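Local coordinates for protein DNA-3-methyladenine glycosidase II, putative (Deinococcus radiodurans, PDB 2YG9) that is a putative DNA glycosylase of the helix-hairpin-helix (HhH-GPD) superfamily of base excision DNA repair proteins, at residues 49-54 with 208-213. Numbering follows the deposited sequence.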
ATOM      1  N   CYS A  49      11.142  -1.530 -18.098  1.00 10.57           N
ATOM      2  CA  CYS A  49       9.771  -1.236 -17.663  1.00 11.28           C
ATOM      3  C   CYS A  49       9.404   0.216 -17.957  1.00 11.68           C
ATOM      4  O   CYS A  49       8.230   0.539 -18.077  1.00 11.88           O
ATOM      5  CB  CYS A  49       9.559  -1.597 -16.189  1.00 10.01           C
ATOM      6  SG  CYS A  49       9.671  -3.348 -15.849  1.00  9.34           S
ATOM      7  N   GLY A  50      10.405   1.075 -18.106  1.00 12.20           N
ATOM      8  CA  GLY A  50      10.164   2.480 -18.375  1.00 13.11           C
ATOM      9  C   GLY A  50       9.757   3.277 -17.136  1.00 14.73           C
ATOM     10  O   GLY A  50      10.045   2.902 -15.983  1.00 14.64           O
ATOM     11  N   GLU A  51       9.093   4.399 -17.384  1.00 14.77           N
ATOM     12  CA  GLU A  51       8.718   5.311 -16.313  1.00 14.76           C
ATOM     13  C   GLU A  51       7.427   4.885 -15.639  1.00 13.59           C
ATOM     14  O   GLU A  51       6.518   4.383 -16.278  1.00 12.56           O
ATOM     15  CB  GLU A  51       8.575   6.733 -16.845  1.00 16.49           C
ATOM     16  CG  GLU A  51       8.798   7.769 -15.774  1.00 21.44           C
ATOM     17  CD  GLU A  51      10.274   8.160 -15.657  1.00 27.04           C
ATOM     18  OE1 GLU A  51      10.778   8.667 -16.707  1.00 32.47           O
ATOM     19  OE2 GLU A  51      10.905   7.996 -14.549  1.00 25.82           O
ATOM     20  N   LEU A  52       7.382   5.067 -14.323  1.00 13.71           N
ATOM     21  CA  LEU A  52       6.198   4.784 -13.506  1.00 12.95           C
ATOM     22  C   LEU A  52       5.656   6.103 -12.973  1.00 12.58           C
ATOM     23  O   LEU A  52       6.427   6.997 -12.674  1.00 12.77           O
ATOM     24  CB  LEU A  52       6.560   3.865 -12.342  1.00 12.25           C
ATOM     25  CG  LEU A  52       7.127   2.477 -12.616  1.00 12.93           C
ATOM     26  CD1 LEU A  52       7.392   1.697 -11.336  1.00 11.98           C
ATOM     27  CD2 LEU A  52       6.172   1.747 -13.528  1.00 14.51           C
ATOM     28  N   PRO A  53       4.322   6.250 -12.883  1.00 12.13           N
ATOM     29  CA  PRO A  53       3.758   7.529 -12.395  1.00 12.17           C
ATOM     30  C   PRO A  53       4.160   7.885 -10.939  1.00 11.24           C
ATOM     31  O   PRO A  53       4.285   6.984 -10.082  1.00 10.48           O
ATOM     32  CB  PRO A  53       2.253   7.318 -12.482  1.00 12.45           C
ATOM     33  CG  PRO A  53       2.059   5.822 -12.658  1.00 12.50           C
ATOM     34  CD  PRO A  53       3.294   5.245 -13.200  1.00 13.01           C
ATOM     35  N   VAL A  54       4.376   9.168 -10.685  1.00 10.87           N
ATOM     36  CA  VAL A  54       4.647   9.654  -9.332  1.00 11.30           C
ATOM     37  C   VAL A  54       3.336   9.597  -8.474  1.00 11.69           C
ATOM     38  O   VAL A  54       2.320  10.222  -8.806  1.00 12.10           O
ATOM     39  CB  VAL A  54       5.277  11.088  -9.342  1.00 11.05           C
ATOM     40  CG1 VAL A  54       5.650  11.561  -7.955  1.00  8.86           C
ATOM     41  CG2 VAL A  54       6.543  11.156 -10.209  1.00 11.78           C
ATOM     42  N   SER A 208      10.254  -1.670  -5.245  1.00  6.15           N
ATOM     43  CA  SER A 208       9.110  -2.584  -5.139  1.00  5.40           C
ATOM     44  C   SER A 208       8.163  -2.441  -6.360  1.00  6.20           C
ATOM     45  O   SER A 208       7.783  -3.427  -6.985  1.00  6.24           O
ATOM     46  CB  SER A 208       8.361  -2.324  -3.836  1.00  5.45           C
ATOM     47  OG  SER A 208       9.084  -2.769  -2.713  1.00  3.68           O
ATOM     48  N   ARG A 209       7.801  -1.207  -6.701  1.00  5.48           N
ATOM     49  CA  ARG A 209       6.930  -0.961  -7.844  1.00  6.14           C
ATOM     50  C   ARG A 209       7.540  -1.445  -9.169  1.00  6.79           C
ATOM     51  O   ARG A 209       6.816  -1.979 -10.044  1.00  7.09           O
ATOM     52  CB  ARG A 209       6.551   0.520  -7.902  1.00  6.02           C
ATOM     53  CG  ARG A 209       5.638   0.937  -6.738  1.00  6.13           C
ATOM     54  CD  ARG A 209       5.341   2.435  -6.796  1.00  5.40           C
ATOM     55  NE  ARG A 209       4.612   2.779  -8.027  1.00  8.15           N
ATOM     56  CZ  ARG A 209       4.586   3.983  -8.616  1.00  6.11           C
ATOM     57  NH1 ARG A 209       5.304   4.994  -8.158  1.00  6.23           N
ATOM     58  NH2 ARG A 209       3.880   4.147  -9.720  1.00  6.46           N
ATOM     59  N   TYR A 210       8.854  -1.311  -9.305  1.00  6.67           N
ATOM     60  CA  TYR A 210       9.540  -1.865 -10.479  1.00  5.98           C
ATOM     61  C   TYR A 210       9.574  -3.381 -10.490  1.00  5.13           C
ATOM     62  O   TYR A 210       9.473  -3.981 -11.547  1.00  4.08           O
ATOM     63  CB  TYR A 210      10.953  -1.258 -10.660  1.00  6.42           C
ATOM     64  CG  TYR A 210      10.948   0.036 -11.449  1.00  5.93           C
ATOM     65  CD1 TYR A 210      10.626   0.047 -12.817  1.00  5.30           C
ATOM     66  CD2 TYR A 210      11.199   1.239 -10.833  1.00  6.83           C
ATOM     67  CE1 TYR A 210      10.582   1.247 -13.546  1.00  5.43           C
ATOM     68  CE2 TYR A 210      11.155   2.440 -11.553  1.00  8.03           C
ATOM     69  CZ  TYR A 210      10.850   2.436 -12.910  1.00  5.07           C
ATOM     70  OH  TYR A 210      10.824   3.659 -13.578  1.00  8.76           O
ATOM     71  N   LEU A 211       9.723  -4.029  -9.333  1.00  6.34           N
ATOM     72  CA  LEU A 211       9.563  -5.489  -9.297  1.00  6.01           C
ATOM     73  C   LEU A 211       8.172  -5.964  -9.750  1.00  7.08           C
ATOM     74  O   LEU A 211       8.037  -6.955 -10.517  1.00  6.07           O
ATOM     75  CB  LEU A 211       9.900  -6.050  -7.910  1.00  8.07           C
ATOM     76  CG  LEU A 211      11.377  -6.056  -7.473  1.00  6.71           C
ATOM     77  CD1 LEU A 211      11.471  -6.640  -6.075  1.00  6.73           C
ATOM     78  CD2 LEU A 211      12.247  -6.818  -8.476  1.00 10.10           C
ATOM     79  N   TRP A 212       7.124  -5.286  -9.288  1.00  7.04           N
ATOM     80  CA  TRP A 212       5.775  -5.644  -9.718  1.00  6.83           C
ATOM     81  C   TRP A 212       5.611  -5.336 -11.215  1.00  7.01           C
ATOM     82  O   TRP A 212       4.930  -6.078 -11.961  1.00  5.32           O
ATOM     83  CB  TRP A 212       4.707  -4.882  -8.910  1.00  6.87           C
ATOM     84  CG  TRP A 212       4.536  -5.348  -7.473  1.00  7.79           C
ATOM     85  CD1 TRP A 212       4.415  -6.625  -7.043  1.00  5.94           C
ATOM     86  CD2 TRP A 212       4.460  -4.520  -6.300  1.00  7.50           C
ATOM     87  NE1 TRP A 212       4.244  -6.656  -5.677  1.00  7.62           N
ATOM     88  CE2 TRP A 212       4.272  -5.377  -5.196  1.00  9.55           C
ATOM     89  CE3 TRP A 212       4.486  -3.137  -6.083  1.00  8.26           C
ATOM     90  CZ2 TRP A 212       4.145  -4.899  -3.881  1.00  7.72           C
ATOM     91  CZ3 TRP A 212       4.368  -2.667  -4.765  1.00  7.72           C
ATOM     92  CH2 TRP A 212       4.213  -3.550  -3.697  1.00  7.26           C
ATOM     93  N   ALA A 213       6.223  -4.243 -11.666  1.00  6.48           N
ATOM     94  CA  ALA A 213       6.106  -3.867 -13.077  1.00  7.14           C
ATOM     95  C   ALA A 213       6.811  -4.920 -13.951  1.00  6.68           C
ATOM     96  O   ALA A 213       6.338  -5.277 -15.013  1.00  4.51           O
ATOM     97  CB  ALA A 213       6.678  -2.459 -13.341  1.00  6.77           C
TER
HETATM   98  O   HOH W   1       9.799   6.096 -12.965  1.00 11.01           O
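Cys-49 and Ala-213 bring the two backbones nearest, their CA atoms 6.4 Å apart, where helix 40-49 gives way to the extended loop leading to helix 61-71. Gly-50, the first residue past the helix, leaves helical geometry with positive phi, and the loop then runs across one side of helix 204-219 as far as Pro-53. No backbone-to-backbone hydrogen bond joins the segments; side chains of the helix reach out to loop carbonyls instead. Tyr-210 OH donates to Gly-50 O over 2.6 Å, approaching 21° out of the carbonyl plane. Arg-209, its chain bent at chi3 (63°), turns its guanidinium end-on to Pro-53 O, so that NH1 and NH2 both donate to this single oxygen, each at 2.9 Å. The oxygen lies almost in the guanidinium plane, and both N-H...O bonds are bent, as a shared acceptor requires.

Between these two anchors lies Leu-52. Leu-52 CD1 sits over the centre of the Tyr-210 ring, 3.6 Å from the centroid, in a CH-pi contact, and also touches Arg-209 CB at 3.7 Å. Leu-52 CB lies over one face of the guanidinium, while Cys-49 CB meets the edge of the tyrosine ring and Cys-49 SG packs against Ala-213 CB at 4.0 Å. Beyond the segments, Leu-206 also touches Leu-52, and His-29 and Leu-55 pack on Arg-209.

A water donates to Tyr-210 OH and Glu-51 OE2 and accepts from Leu-52 N at 3.0 Å. The phenol hydroxyl thus both donates and accepts, which should restrict the rotation of the buried ring, one face of which carries Leu-52. The partly exposed arginine spends two donors on a neutral carbonyl: helix 204-219 holds the irregular loop through side-chain bonds to its main chain, a surface contact within this all-helical HhH-GPD superfamily protein.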